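Local atomic coordinates of GDNF family receptor alpha-3 (Homo sapiens, PDB entry 2GH0), a protein that serves as a cell-surface receptor for the neurotrophic factor artemin, whose binding leads to autophosphorylation and activation of the RET receptor. Residues D8-T20 against C68-R81. Sequence-based numbering, arbitrary orientation.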
loop_
_atom_site.group_PDB
_atom_site.type_symbol
_atom_site.label_atom_id
_atom_site.label_comp_id
_atom_site.label_asym_id
_atom_site.label_seq_id
_atom_site.Cartn_x
_atom_site.Cartn_y
_atom_site.Cartn_z
ATOM N N ASP C 8 1.230 3.513 42.649
ATOM C CA ASP C 8 1.768 2.567 43.691
ATOM C C ASP C 8 2.429 1.310 43.125
ATOM O O ASP C 8 2.336 0.211 43.698
ATOM C CB ASP C 8 0.682 2.172 44.703
ATOM C CG ASP C 8 0.660 3.084 45.937
ATOM O OD1 ASP C 8 0.263 4.269 45.810
ATOM O OD2 ASP C 8 1.017 2.602 47.045
ATOM N N SER C 9 3.113 1.472 42.003
ATOM C CA SER C 9 3.873 0.365 41.413
ATOM C C SER C 9 4.996 -0.055 42.353
ATOM O O SER C 9 5.608 0.795 43.003
ATOM C CB SER C 9 4.474 0.819 40.091
ATOM O OG SER C 9 3.435 0.907 39.137
ATOM N N ASP C 10 5.306 -1.345 42.401
ATOM C CA ASP C 10 6.416 -1.787 43.222
ATOM C C ASP C 10 7.733 -1.509 42.503
ATOM O O ASP C 10 7.749 -1.138 41.318
ATOM C CB ASP C 10 6.278 -3.263 43.569
ATOM C CG ASP C 10 6.322 -4.181 42.330
ATOM O OD1 ASP C 10 5.319 -4.878 42.026
ATOM O OD2 ASP C 10 7.362 -4.247 41.676
ATOM N N LEU C 11 8.839 -1.644 43.222
ATOM C CA LEU C 11 10.115 -1.217 42.650
ATOM C C LEU C 11 10.635 -2.241 41.652
ATOM O O LEU C 11 11.382 -1.898 40.758
ATOM C CB LEU C 11 11.181 -0.978 43.742
ATOM C CG LEU C 11 10.810 0.209 44.646
ATOM C CD1 LEU C 11 11.949 0.567 45.568
ATOM C CD2 LEU C 11 10.451 1.412 43.819
ATOM N N CYS C 12 10.241 -3.499 41.786
ATOM C CA CYS C 12 10.642 -4.462 40.739
ATOM C C CYS C 12 10.052 -4.064 39.365
ATOM O O CYS C 12 10.751 -4.089 38.371
ATOM C CB CYS C 12 10.243 -5.875 41.120
ATOM S SG CYS C 12 11.425 -6.485 42.403
ATOM N N LEU C 13 8.792 -3.646 39.345
ATOM C CA LEU C 13 8.153 -3.143 38.129
ATOM C C LEU C 13 8.879 -1.880 37.670
ATOM O O LEU C 13 9.202 -1.753 36.498
ATOM C CB LEU C 13 6.648 -2.842 38.346
ATOM C CG LEU C 13 5.894 -2.253 37.134
ATOM C CD1 LEU C 13 6.134 -3.042 35.824
ATOM C CD2 LEU C 13 4.400 -2.141 37.401
ATOM N N LYS C 14 9.085 -0.925 38.576
ATOM C CA LYS C 14 9.819 0.300 38.196
ATOM C C LYS C 14 11.203 0.025 37.588
ATOM O O LYS C 14 11.589 0.651 36.558
ATOM C CB LYS C 14 9.903 1.282 39.373
ATOM C CG LYS C 14 8.571 1.899 39.734
ATOM C CD LYS C 14 8.789 2.834 40.950
ATOM C CE LYS C 14 7.518 3.524 41.439
ATOM N NZ LYS C 14 7.855 4.865 42.119
ATOM N N PHE C 15 11.981 -0.868 38.197
ATOM C CA PHE C 15 13.283 -1.209 37.596
ATOM C C PHE C 15 13.248 -1.933 36.251
ATOM O O PHE C 15 14.140 -1.738 35.422
ATOM C CB PHE C 15 14.185 -1.950 38.577
ATOM C CG PHE C 15 14.794 -1.029 39.605
ATOM C CD1 PHE C 15 14.229 -0.922 40.879
ATOM C CD2 PHE C 15 15.917 -0.286 39.281
ATOM C CE1 PHE C 15 14.754 -0.058 41.850
ATOM C CE2 PHE C 15 16.461 0.607 40.226
ATOM C CZ PHE C 15 15.881 0.723 41.518
ATOM N N ALA C 16 12.238 -2.770 36.053
ATOM C CA ALA C 16 11.975 -3.367 34.720
ATOM C C ALA C 16 11.778 -2.238 33.744
ATOM O O ALA C 16 12.316 -2.232 32.658
ATOM C CB ALA C 16 10.730 -4.290 34.747
ATOM N N MET C 17 10.982 -1.271 34.128
ATOM C CA MET C 17 10.699 -0.164 33.209
ATOM C C MET C 17 11.895 0.786 32.950
ATOM O O MET C 17 12.000 1.367 31.842
ATOM C CB MET C 17 9.450 0.574 33.691
ATOM C CG MET C 17 8.183 -0.327 33.597
ATOM S SD MET C 17 7.850 -1.006 31.944
ATOM C CE MET C 17 8.585 -2.620 31.992
ATOM N N LEU C 18 12.790 0.972 33.944
ATOM C CA LEU C 18 14.061 1.686 33.679
ATOM C C LEU C 18 14.861 1.022 32.592
ATOM O O LEU C 18 15.515 1.658 31.777
ATOM C CB LEU C 18 14.935 1.720 34.909
ATOM C CG LEU C 18 15.079 2.846 35.875
ATOM C CD1 LEU C 18 16.290 2.467 36.793
ATOM C CD2 LEU C 18 15.274 4.220 35.164
ATOM N N CYS C 19 14.842 -0.300 32.561
ATOM C CA CYS C 19 15.494 -1.053 31.475
ATOM C C CYS C 19 14.802 -0.763 30.131
ATOM O O CYS C 19 15.459 -0.512 29.093
ATOM C CB CYS C 19 15.431 -2.581 31.826
ATOM S SG CYS C 19 16.156 -3.748 30.556
ATOM N N THR C 20 13.467 -0.808 30.128
ATOM C CA THR C 20 12.688 -0.568 28.902
ATOM C C THR C 20 12.993 0.825 28.374
ATOM O O THR C 20 12.988 1.082 27.134
ATOM C CB THR C 20 11.181 -0.703 29.216
ATOM O OG1 THR C 20 10.906 -2.046 29.687
ATOM C CG2 THR C 20 10.333 -0.363 28.021
ATOM N N CYS C 68 16.044 -6.366 42.790
ATOM C CA CYS C 68 15.124 -5.246 43.082
ATOM C C CYS C 68 14.463 -5.507 44.423
ATOM O O CYS C 68 14.192 -6.717 44.822
ATOM C CB CYS C 68 14.107 -5.062 41.933
ATOM S SG CYS C 68 13.225 -6.594 41.490
ATOM N N PRO C 69 14.262 -4.440 45.199
ATOM C CA PRO C 69 13.764 -4.616 46.559
ATOM C C PRO C 69 12.227 -4.754 46.634
ATOM O O PRO C 69 11.551 -4.095 45.861
ATOM C CB PRO C 69 14.199 -3.308 47.237
ATOM C CG PRO C 69 14.182 -2.302 46.169
ATOM C CD PRO C 69 14.510 -3.010 44.860
ATOM N N CYS C 70 11.704 -5.563 47.588
ATOM C CA CYS C 70 10.273 -5.807 47.782
ATOM C C CYS C 70 9.943 -5.660 49.253
ATOM O O CYS C 70 10.656 -6.203 50.101
ATOM C CB CYS C 70 9.859 -7.217 47.337
ATOM S SG CYS C 70 10.039 -7.480 45.524
ATOM N N ALA C 71 8.842 -5.001 49.565
ATOM C CA ALA C 71 8.352 -4.991 50.947
ATOM C C ALA C 71 8.056 -6.441 51.383
ATOM O O ALA C 71 7.752 -7.304 50.541
ATOM C CB ALA C 71 7.109 -4.102 51.084
ATOM N N PRO C 72 8.148 -6.730 52.711
ATOM C CA PRO C 72 7.996 -8.093 53.234
ATOM C C PRO C 72 6.652 -8.730 52.795
ATOM O O PRO C 72 6.615 -9.885 52.335
ATOM C CB PRO C 72 7.944 -7.857 54.767
ATOM C CG PRO C 72 7.440 -6.388 54.918
ATOM C CD PRO C 72 8.254 -5.738 53.806
ATOM N N ASN C 73 5.564 -7.976 52.904
ATOM C CA ASN C 73 4.239 -8.549 52.608
ATOM C C ASN C 73 3.779 -8.309 51.154
ATOM O O ASN C 73 2.598 -8.488 50.840
ATOM C CB ASN C 73 3.170 -8.053 53.603
ATOM C CG ASN C 73 3.455 -8.473 55.080
ATOM O OD1 ASN C 73 4.134 -9.480 55.368
ATOM N ND2 ASN C 73 2.924 -7.679 56.015
ATOM N N ASP C 74 4.709 -7.932 50.267
ATOM C CA ASP C 74 4.353 -7.593 48.885
ATOM C C ASP C 74 4.652 -8.806 47.990
ATOM O O ASP C 74 5.699 -8.868 47.334
ATOM C CB ASP C 74 5.130 -6.355 48.420
ATOM C CG ASP C 74 4.657 -5.831 47.064
ATOM O OD1 ASP C 74 3.889 -6.549 46.369
ATOM O OD2 ASP C 74 5.046 -4.676 46.714
ATOM N N ARG C 75 3.734 -9.771 47.984
ATOM C CA ARG C 75 3.981 -11.034 47.312
ATOM C C ARG C 75 4.002 -10.875 45.801
ATOM O O ARG C 75 4.703 -11.620 45.121
ATOM C CB ARG C 75 2.973 -12.133 47.740
ATOM C CG ARG C 75 3.028 -12.520 49.245
ATOM C CD ARG C 75 2.398 -13.892 49.514
ATOM N NE ARG C 75 2.709 -14.439 50.857
ATOM C CZ ARG C 75 2.977 -15.732 51.109
ATOM N NH1 ARG C 75 2.983 -16.625 50.107
ATOM N NH2 ARG C 75 3.266 -16.150 52.354
ATOM N N GLY C 76 3.253 -9.907 45.289
ATOM C CA GLY C 76 3.283 -9.559 43.845
ATOM C C GLY C 76 4.681 -9.143 43.389
ATOM O O GLY C 76 5.221 -9.647 42.368
ATOM N N CYS C 77 5.313 -8.258 44.157
ATOM C CA CYS C 77 6.708 -7.869 43.861
ATOM C C CYS C 77 7.657 -9.054 43.926
ATOM O O CYS C 77 8.498 -9.280 43.030
ATOM C CB CYS C 77 7.132 -6.747 44.831
ATOM S SG CYS C 77 8.748 -6.052 44.634
ATOM N N GLY C 78 7.538 -9.839 44.994
ATOM C CA GLY C 78 8.445 -10.969 45.129
ATOM C C GLY C 78 8.289 -11.967 44.020
ATOM O O GLY C 78 9.271 -12.571 43.612
ATOM N N GLU C 79 7.050 -12.183 43.578
ATOM C CA GLU C 79 6.753 -13.115 42.494
ATOM C C GLU C 79 7.322 -12.566 41.186
ATOM O O GLU C 79 7.889 -13.303 40.404
ATOM C CB GLU C 79 5.244 -13.358 42.322
ATOM C CG GLU C 79 4.880 -14.362 41.258
ATOM C CD GLU C 79 3.359 -14.624 41.142
ATOM O OE1 GLU C 79 2.576 -14.012 41.911
ATOM O OE2 GLU C 79 2.956 -15.436 40.274
ATOM N N ARG C 80 7.150 -11.279 40.940
ATOM C CA ARG C 80 7.804 -10.669 39.755
ATOM C C ARG C 80 9.310 -10.910 39.797
ATOM O O ARG C 80 9.888 -11.429 38.842
ATOM C CB ARG C 80 7.525 -9.172 39.693
ATOM C CG ARG C 80 8.411 -8.488 38.683
ATOM C CD ARG C 80 8.016 -7.060 38.481
ATOM N NE ARG C 80 8.493 -6.869 37.144
ATOM C CZ ARG C 80 7.753 -6.847 36.053
ATOM N NH1 ARG C 80 6.411 -6.834 36.072
ATOM N NH2 ARG C 80 8.403 -6.728 34.939
ATOM N N ARG C 81 9.927 -10.596 40.929
ATOM C CA ARG C 81 11.393 -10.776 41.053
ATOM C C ARG C 81 11.810 -12.200 40.826
ATOM O O ARG C 81 12.788 -12.461 40.098
ATOM C CB ARG C 81 11.889 -10.408 42.453
ATOM C CG ARG C 81 13.381 -10.397 42.593
ATOM C CD ARG C 81 13.740 -9.739 43.937
ATOM N NE ARG C 81 13.173 -10.534 45.037
ATOM C CZ ARG C 81 13.048 -10.071 46.268
ATOM N NH1 ARG C 81 13.430 -8.799 46.570
ATOM N NH2 ARG C 81 12.550 -10.855 47.210
HETATM O O HOH W 1 9.093 -2.568 45.984
#
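Two adjoining disulfides, Cys-12 to Cys-68 and Cys-70 to Cys-77, pin the start of helix 11-20 to the loop and helix of residues 68-81, a worked example of disulfides tying a helix start to a distant loop. The crosslink joins Cys-12 SG to Cys-68 SG at 2.0 Å with a chi3 of 98°. The second bridge lies against it, Cys-77 SG coming within 3.5 Å of Cys-12 SG. Beside this cluster, Asp-10 N-caps its helix: OD2 accepts from Leu-13 N at 2.8 Å, nearly straight, on the syn side but tilted from the carboxylate plane. Its chi1 of 63° turns CG back over the helix start, while the carboxylate rests on CB and SG of Cys-77. Shortening this residue to an alanine is likely to leave Leu-13 N without its cap and to open a gap beside Cys-77. Asp-74 caps the partner helix too, but its OD1 is met by Cys-77 N, at 3.1 Å, from above the carboxylate plane. On the side facing helix 189-205, Leu-11 CD1 meets Pro-69 CG at 3.7 Å, the two side chains crossing at about a right angle, and a water bridges Leu-11 N to Pro-69 O. Arg-80 reaches the other way: with its CG swung opposite the backbone N (chi1 168°) and the chain extended to NE, its CD passes Cys-12 CB at 3.7 Å. The guanidinium then lies with one face under Leu-13 CD1 and NH2 3.4 Å from Ala-16 CB; beyond the two segments, NH2 pairs with an acidic side chain of another protein chain in the assembly. Arg-81 NH1 donates to Cys-68 O at 2.8 Å, in the carbonyl and guanidinium planes, tying helix to loop. Disulfide-linked helices build this cysteine-rich GDNF/GAS1 domain.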